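PDB 4GB5: SnoaL-like domain-containing protein from Kribbella flavida, which is of unknown function but adopts a SnoaL-like fold of the NTF2 clan, in which a curved sheet and packed helices usually enclose a pocket. Local coordinates for residues A[36-42]-A[133-137]; A[72-78]-A[97-103]; A[86-91]-A[126-132]. All blocks are in the same frame, centred on the assembly; numbering follows the deposited sequence.

Overall arrangement
All three contacts bind strands of one mixed sheet, yet their chemistry follows their place in it. Contact 2, the most buried, pairs strands 74-87 and 90-102 by regular antiparallel bonding, with aromatic rings toward the helices of its own subunit and charged side chains and further rings among the neighbouring subunits. Contact 3 lies at the far end of the same two strands, about 29 Å from contact 2 between centres, where exposed turns meet and an arginine and a tryptophan do most of the work. Contact 1, partly buried, is parallel pairing interrupted by a corner. It shares strand 131-145 with contact 3 and touches it directly, R133 N lying 2.8 Å from V126 O.

Contact 1. Residues A[36-42]-A[133-137]; sequences VHTDPLT and RLSSV
The carbonyl oxygen of L134 is gripped twice by segment 36-42: H37 ND1 donates to it at 3.2 Å and T38 N at 3.2 Å, from opposite faces of the carbonyl plane. This is parallel pairing in the mixed sheet of the SnoaL-like fold, with H37 beside L134 and T42 beside S136, and a corner at D39 and P40 between them. L134 N donates to V36 O at 2.7 Å. In H37, chi1 (-67°) sets CG beside the backbone N, and chi2 (-64°) turns the ND1 edge to the oxygen, which lies in the ring plane. V36 CG1 lies over the centre of one ring face, and L41 CD2 covers the rim of the other. A leucine in place of H37 would probably leave L134 O with one donor fewer and disturb the packing between V36 and L41. Further along, T42 N gives to S135 O and T42 O receives from V137 N. Next outward, R133 runs back alongside V36 and H37, its NE bonded to R34 O, while helix 6-25 packs on V36 and H37, and Y61 of helix 58-69 meets the H37 ring edge-to-face. S135 and S136 both face E124, a classic beta bulge. The corner, with its cis peptide before P40, is tied across by T38 OG1, which donates to P40 O at 2.8 Å.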
# COMPACT_ATOMS: atom_id res chain seq x y z
N VAL A 36 -9.59 9.53 15.55
CA VAL A 36 -8.28 8.89 15.31
C VAL A 36 -7.22 9.10 16.37
O VAL A 36 -6.40 8.23 16.62
CB VAL A 36 -7.72 9.39 13.95
CG1 VAL A 36 -6.34 8.90 13.63
CG2 VAL A 36 -8.68 8.98 12.84
N HIS A 37 -7.23 10.29 16.96
CA HIS A 37 -6.16 10.75 17.87
C HIS A 37 -6.64 11.03 19.28
O HIS A 37 -7.82 11.35 19.53
CB HIS A 37 -5.58 12.05 17.29
CG HIS A 37 -4.84 11.85 15.99
ND1 HIS A 37 -3.70 11.09 15.91
CD2 HIS A 37 -5.07 12.33 14.74
CE1 HIS A 37 -3.28 11.06 14.66
NE2 HIS A 37 -4.07 11.82 13.93
N THR A 38 -5.70 10.92 20.21
CA THR A 38 -5.93 11.49 21.52
C THR A 38 -5.82 13.03 21.54
O THR A 38 -5.35 13.66 20.59
CB THR A 38 -4.89 10.94 22.53
OG1 THR A 38 -3.59 11.24 22.06
CG2 THR A 38 -4.98 9.42 22.70
N ASP A 39 -6.29 13.63 22.63
CA ASP A 39 -6.18 15.07 22.86
C ASP A 39 -5.64 15.21 24.27
O ASP A 39 -6.37 14.95 25.22
CB ASP A 39 -7.54 15.75 22.77
CG ASP A 39 -7.46 17.26 22.75
OD1 ASP A 39 -6.33 17.80 22.85
OD2 ASP A 39 -8.53 17.91 22.69
N PRO A 40 -4.38 15.66 24.42
CA PRO A 40 -3.48 16.10 23.36
C PRO A 40 -2.83 14.96 22.60
O PRO A 40 -3.02 13.80 22.93
CB PRO A 40 -2.45 16.93 24.13
CG PRO A 40 -2.39 16.28 25.49
CD PRO A 40 -3.80 15.84 25.76
N LEU A 41 -2.03 15.34 21.61
CA LEU A 41 -1.35 14.43 20.70
C LEU A 41 0.14 14.80 20.67
O LEU A 41 0.49 15.99 20.59
CB LEU A 41 -1.93 14.62 19.28
CG LEU A 41 -1.32 13.87 18.10
CD1 LEU A 41 -1.42 12.39 18.37
CD2 LEU A 41 -1.98 14.17 16.81
N THR A 42 1.03 13.81 20.71
CA THR A 42 2.43 14.07 20.49
C THR A 42 2.78 13.87 19.02
O THR A 42 2.38 12.88 18.42
CB THR A 42 3.28 13.15 21.36
OG1 THR A 42 3.02 13.47 22.73
CG2 THR A 42 4.74 13.38 21.10
N ARG A 133 -6.87 4.93 19.90
CA ARG A 133 -6.50 6.21 19.30
C ARG A 133 -4.99 6.33 19.20
O ARG A 133 -4.25 5.79 20.03
CB ARG A 133 -6.98 7.39 20.21
CG ARG A 133 -8.51 7.56 20.37
CD ARG A 133 -9.17 7.96 19.07
NE ARG A 133 -10.60 8.25 19.25
CZ ARG A 133 -11.55 7.34 19.23
NH1 ARG A 133 -11.29 6.06 19.04
NH2 ARG A 133 -12.82 7.73 19.37
N LEU A 134 -4.54 7.04 18.18
CA LEU A 134 -3.12 7.29 18.01
C LEU A 134 -2.71 8.48 18.88
O LEU A 134 -3.19 9.61 18.69
CB LEU A 134 -2.80 7.59 16.53
CG LEU A 134 -2.97 6.46 15.53
CD1 LEU A 134 -2.70 6.91 14.12
CD2 LEU A 134 -2.05 5.31 15.88
N SER A 135 -1.83 8.22 19.84
CA SER A 135 -1.40 9.21 20.84
C SER A 135 -0.06 9.84 20.52
O SER A 135 0.26 10.89 21.05
CB SER A 135 -1.30 8.55 22.22
OG SER A 135 -0.48 7.39 22.13
N SER A 136 0.74 9.21 19.67
CA SER A 136 1.98 9.77 19.22
C SER A 136 2.22 9.40 17.77
O SER A 136 2.09 8.22 17.39
CB SER A 136 3.13 9.24 20.09
OG SER A 136 4.38 9.67 19.60
N VAL A 137 2.59 10.38 16.95
CA VAL A 137 2.92 10.15 15.55
C VAL A 137 4.35 10.61 15.31
O VAL A 137 4.71 11.75 15.68
CB VAL A 137 2.00 10.95 14.61
CG1 VAL A 137 2.36 10.77 13.14
CG2 VAL A 137 0.56 10.57 14.85

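Contact 2. Residues A[72-78]-A[97-103]; sequences FSATHHA and VRAEHWL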
# COMPACT_ATOMS: atom_id res chain seq x y z
N PHE A 72 -2.20 22.12 -1.04
CA PHE A 72 -2.20 21.03 -2.02
C PHE A 72 -3.52 20.80 -2.69
O PHE A 72 -4.57 20.78 -2.04
CB PHE A 72 -1.76 19.74 -1.32
CG PHE A 72 -0.43 19.88 -0.65
CD1 PHE A 72 0.66 20.21 -1.39
CD2 PHE A 72 -0.27 19.71 0.71
CE1 PHE A 72 1.90 20.38 -0.82
CE2 PHE A 72 1.01 19.88 1.30
CZ PHE A 72 2.07 20.24 0.54
N SER A 73 -3.49 20.57 -4.00
CA SER A 73 -4.69 20.19 -4.69
C SER A 73 -5.24 18.85 -4.21
O SER A 73 -6.49 18.62 -4.18
CB SER A 73 -4.42 20.07 -6.17
OG SER A 73 -4.13 21.33 -6.67
N ALA A 74 -4.32 17.94 -3.91
CA ALA A 74 -4.67 16.63 -3.44
C ALA A 74 -3.46 16.04 -2.76
O ALA A 74 -2.33 16.47 -3.01
CB ALA A 74 -5.10 15.72 -4.57
N THR A 75 -3.71 15.05 -1.92
CA THR A 75 -2.66 14.23 -1.37
C THR A 75 -3.09 12.78 -1.40
O THR A 75 -4.28 12.48 -1.51
CB THR A 75 -2.28 14.62 0.05
OG1 THR A 75 -3.43 14.54 0.90
CG2 THR A 75 -1.74 16.04 0.14
N HIS A 76 -2.13 11.86 -1.28
CA HIS A 76 -2.42 10.45 -1.12
C HIS A 76 -1.36 9.83 -0.22
O HIS A 76 -0.16 9.87 -0.51
CB HIS A 76 -2.43 9.69 -2.46
CG HIS A 76 -3.00 8.31 -2.36
ND1 HIS A 76 -4.36 8.09 -2.36
CD2 HIS A 76 -2.41 7.11 -2.24
CE1 HIS A 76 -4.58 6.80 -2.25
NE2 HIS A 76 -3.42 6.18 -2.16
N HIS A 77 -1.83 9.27 0.89
CA HIS A 77 -1.00 8.54 1.81
C HIS A 77 -1.26 7.07 1.67
O HIS A 77 -2.37 6.64 2.00
CB HIS A 77 -1.27 8.96 3.27
CG HIS A 77 -0.84 10.35 3.58
ND1 HIS A 77 -1.46 11.44 3.03
CD2 HIS A 77 0.10 10.83 4.43
CE1 HIS A 77 -0.89 12.55 3.48
NE2 HIS A 77 0.05 12.20 4.34
N ALA A 78 -0.24 6.31 1.26
CA ALA A 78 -0.33 4.86 1.19
C ALA A 78 0.47 4.30 2.35
O ALA A 78 1.72 4.34 2.35
CB ALA A 78 0.23 4.39 -0.13
N VAL A 97 5.17 4.36 4.97
CA VAL A 97 4.34 5.37 4.35
C VAL A 97 4.94 5.92 3.10
O VAL A 97 6.13 6.23 3.04
CB VAL A 97 3.98 6.52 5.36
CG1 VAL A 97 5.17 7.17 5.95
CG2 VAL A 97 3.08 7.58 4.68
N ARG A 98 4.09 6.07 2.09
CA ARG A 98 4.39 6.79 0.87
C ARG A 98 3.37 7.90 0.72
O ARG A 98 2.18 7.61 0.50
CB ARG A 98 4.35 5.83 -0.31
CG ARG A 98 4.75 6.51 -1.64
CD ARG A 98 4.85 5.49 -2.77
NE ARG A 98 5.51 6.05 -3.91
CZ ARG A 98 4.98 6.88 -4.79
NH1 ARG A 98 3.71 7.26 -4.69
NH2 ARG A 98 5.70 7.30 -5.80
N ALA A 99 3.81 9.16 0.85
CA ALA A 99 2.86 10.29 0.89
C ALA A 99 3.16 11.19 -0.31
O ALA A 99 4.26 11.73 -0.41
CB ALA A 99 3.00 11.07 2.16
N GLU A 100 2.18 11.35 -1.17
CA GLU A 100 2.24 12.20 -2.34
C GLU A 100 1.44 13.47 -2.07
O GLU A 100 0.33 13.38 -1.55
CB GLU A 100 1.63 11.52 -3.55
CG GLU A 100 2.42 10.34 -4.04
CD GLU A 100 1.60 9.45 -4.94
OE1 GLU A 100 0.59 8.85 -4.46
OE2 GLU A 100 1.94 9.36 -6.13
N HIS A 101 1.98 14.62 -2.50
CA HIS A 101 1.29 15.90 -2.30
C HIS A 101 1.43 16.70 -3.60
O HIS A 101 2.57 16.99 -4.04
CB HIS A 101 1.94 16.73 -1.19
CG HIS A 101 2.29 15.97 0.05
ND1 HIS A 101 3.37 15.12 0.13
CD2 HIS A 101 1.75 16.00 1.30
CE1 HIS A 101 3.47 14.63 1.35
NE2 HIS A 101 2.48 15.13 2.08
N TRP A 102 0.32 17.02 -4.24
CA TRP A 102 0.32 17.74 -5.51
C TRP A 102 0.00 19.19 -5.30
O TRP A 102 -1.01 19.53 -4.70
CB TRP A 102 -0.68 17.11 -6.46
CG TRP A 102 -0.23 15.76 -7.01
CD1 TRP A 102 0.60 15.55 -8.07
CD2 TRP A 102 -0.57 14.47 -6.50
NE1 TRP A 102 0.78 14.21 -8.25
CE2 TRP A 102 0.06 13.53 -7.32
CE3 TRP A 102 -1.37 14.02 -5.45
CZ2 TRP A 102 -0.07 12.17 -7.10
CZ3 TRP A 102 -1.51 12.67 -5.26
CH2 TRP A 102 -0.83 11.77 -6.06
N LEU A 103 0.87 20.04 -5.83
CA LEU A 103 0.65 21.48 -5.82
C LEU A 103 -0.23 21.86 -6.99
O LEU A 103 -0.15 21.28 -8.06
CB LEU A 103 1.96 22.25 -5.95
CG LEU A 103 2.84 22.25 -4.70
CD1 LEU A 103 2.18 23.08 -3.62
CD2 LEU A 103 3.11 20.85 -4.15
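E100 N donates to H76 O at 2.8 Å, nearly straight (174°), and H76 N returns one bond to E100 O, closing a hydrogen-bonded pair of the antiparallel hairpin of strands 74-87 and 90-102. A78 and R98 form another such pair. Between them, H77 and A99 are a non-hydrogen-bonded pair, and A99 CB sits over one face of the H77 ring, a CH-pi contact 4.0 Å from the centroid. On the same side, H101 CB lies over the F72 ring, 3.7 Å from its centroid, while L103 CD2 meets that ring at its edge; the H101 ring lies obliquely between those of F72 and H77, completing an aromatic cluster. On the other side, CG of H76 stands anti to the backbone N (chi1 -168°), and the ring runs beside E100, ring and carboxylate planes 82° apart. E100 OE2 salt-bridges R98 NH1 at 3.1 Å and R98 of the second subunit, while R98 NH2 pairs with E100 of the third subunit; W102 stacks on Y143 of the second subunit. F69 of helix 58-69 and helix 6-25, whose D25 bonds T75 OG1 and H77 N, cover the cluster side, and strand 114-128 continues the sheet beyond segment 97-103.

Contact 3. Residues A[86-91]-A[126-132]; sequences IDSDRA and VRTADGW
One face of the W132 indole carries R127 CB, centred over the ring, and the R127 side chain folds back so that W132 CZ2 lies over the centre of one face of the guanidinium. At the indole edge, near the ring plane, comes S88 O, 3.5 Å from W132 CH2. Bends at chi2 and chi3 (-147° and -55°) curl the arginine over the ring and bring NH1 to S88 O, though that bond is weak, at 3.1 Å and 127°. The firmer link is backbone: R127 N donates to D89 O at 2.8 Å, from above the carbonyl plane. A91 CB lies 4.0 Å from W132 CZ3, and I86 CG2 approaches CH2 obliquely. D9 of helix 6-25 takes both a salt bridge from R127 NH2 and a hydrogen bond from W132 NE1, and so probably helps fix how the two flat groups lie. D87 to R90 is a type II' turn, the classic two-residue hairpin turn; T128 to G131, a type I turn with an ST turn at T128 OG1, closes the neighbouring hairpin. The two hairpins of the NTF2-like sheet meet through R90 and V126, an antiparallel non-hydrogen-bonded pair.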
# COMPACT_ATOMS: atom_id res chain seq x y z
N ILE A 86 1.20 -4.93 21.09
CA ILE A 86 0.16 -4.49 22.00
C ILE A 86 0.49 -4.96 23.43
O ILE A 86 0.94 -6.09 23.64
CB ILE A 86 -1.19 -5.08 21.61
CG1 ILE A 86 -1.52 -4.64 20.19
CG2 ILE A 86 -2.27 -4.66 22.59
CD1 ILE A 86 -2.67 -5.45 19.56
N ASP A 87 0.28 -4.07 24.39
CA ASP A 87 0.44 -4.40 25.81
C ASP A 87 -0.75 -3.77 26.49
O ASP A 87 -0.75 -2.59 26.80
CB ASP A 87 1.76 -3.83 26.32
CG ASP A 87 2.00 -4.10 27.79
OD1 ASP A 87 1.18 -4.80 28.40
OD2 ASP A 87 3.02 -3.60 28.30
N SER A 88 -1.80 -4.58 26.68
CA SER A 88 -3.05 -4.16 27.29
C SER A 88 -3.67 -2.96 26.59
O SER A 88 -4.19 -3.10 25.49
CB SER A 88 -2.89 -3.88 28.77
OG SER A 88 -4.17 -3.69 29.34
N ASP A 89 -3.61 -1.76 27.20
CA ASP A 89 -4.24 -0.57 26.61
C ASP A 89 -3.24 0.36 25.91
O ASP A 89 -3.56 1.52 25.64
CB ASP A 89 -5.07 0.21 27.65
CG ASP A 89 -4.23 0.84 28.74
OD1 ASP A 89 -3.07 0.42 28.91
OD2 ASP A 89 -4.76 1.75 29.44
N ARG A 90 -2.05 -0.14 25.61
CA ARG A 90 -1.05 0.60 24.80
C ARG A 90 -0.55 -0.26 23.66
O ARG A 90 -0.54 -1.46 23.73
CB ARG A 90 0.16 0.97 25.64
CG ARG A 90 -0.18 1.81 26.83
CD ARG A 90 1.11 2.27 27.53
NE ARG A 90 0.84 3.13 28.68
CZ ARG A 90 0.77 4.46 28.63
NH1 ARG A 90 0.96 5.11 27.49
NH2 ARG A 90 0.48 5.14 29.75
N ALA A 91 -0.14 0.40 22.59
CA ALA A 91 0.49 -0.29 21.49
C ALA A 91 1.52 0.59 20.83
O ALA A 91 1.44 1.82 20.89
CB ALA A 91 -0.56 -0.75 20.44
N VAL A 126 -3.29 4.27 22.21
CA VAL A 126 -3.86 3.97 23.50
C VAL A 126 -5.31 3.58 23.35
O VAL A 126 -6.03 4.08 22.45
CB VAL A 126 -3.74 5.14 24.48
CG1 VAL A 126 -2.28 5.45 24.73
CG2 VAL A 126 -4.42 6.34 23.98
N ARG A 127 -5.73 2.65 24.19
CA ARG A 127 -7.11 2.23 24.17
C ARG A 127 -7.92 3.15 25.07
O ARG A 127 -7.81 3.13 26.28
CB ARG A 127 -7.24 0.76 24.61
CG ARG A 127 -8.67 0.20 24.51
CD ARG A 127 -8.99 -0.84 25.63
NE ARG A 127 -8.04 -1.95 25.66
CZ ARG A 127 -8.03 -2.95 24.79
NH1 ARG A 127 -7.13 -3.93 24.88
NH2 ARG A 127 -8.92 -2.97 23.80
N THR A 128 -8.72 4.01 24.45
CA THR A 128 -9.57 4.92 25.21
C THR A 128 -10.91 4.29 25.42
O THR A 128 -11.22 3.23 24.89
CB THR A 128 -9.80 6.26 24.51
OG1 THR A 128 -10.80 6.13 23.47
CG2 THR A 128 -8.51 6.82 23.99
N ALA A 129 -11.73 4.96 26.22
CA ALA A 129 -13.08 4.49 26.41
C ALA A 129 -13.91 4.45 25.13
O ALA A 129 -14.92 3.75 25.06
CB ALA A 129 -13.79 5.34 27.47
N ASP A 130 -13.49 5.21 24.12
CA ASP A 130 -14.17 5.26 22.83
C ASP A 130 -13.37 4.53 21.73
O ASP A 130 -13.57 4.75 20.54
CB ASP A 130 -14.41 6.71 22.41
CG ASP A 130 -15.38 7.42 23.33
OD1 ASP A 130 -16.54 6.96 23.43
OD2 ASP A 130 -14.98 8.44 23.94
N GLY A 131 -12.47 3.65 22.16
CA GLY A 131 -11.72 2.84 21.22
C GLY A 131 -10.26 3.28 21.11
O GLY A 131 -9.81 4.24 21.75
N TRP A 132 -9.50 2.54 20.31
CA TRP A 132 -8.09 2.86 20.10
C TRP A 132 -7.92 4.23 19.47
O TRP A 132 -8.68 4.61 18.55
CB TRP A 132 -7.41 1.79 19.26
CG TRP A 132 -7.19 0.51 20.03
CD1 TRP A 132 -8.02 -0.60 20.06
CD2 TRP A 132 -6.09 0.20 20.91
NE1 TRP A 132 -7.49 -1.55 20.90
CE2 TRP A 132 -6.30 -1.10 21.41
CE3 TRP A 132 -4.92 0.89 21.26
CZ2 TRP A 132 -5.40 -1.72 22.29
CZ3 TRP A 132 -4.02 0.28 22.15
CH2 TRP A 132 -4.28 -1.01 22.65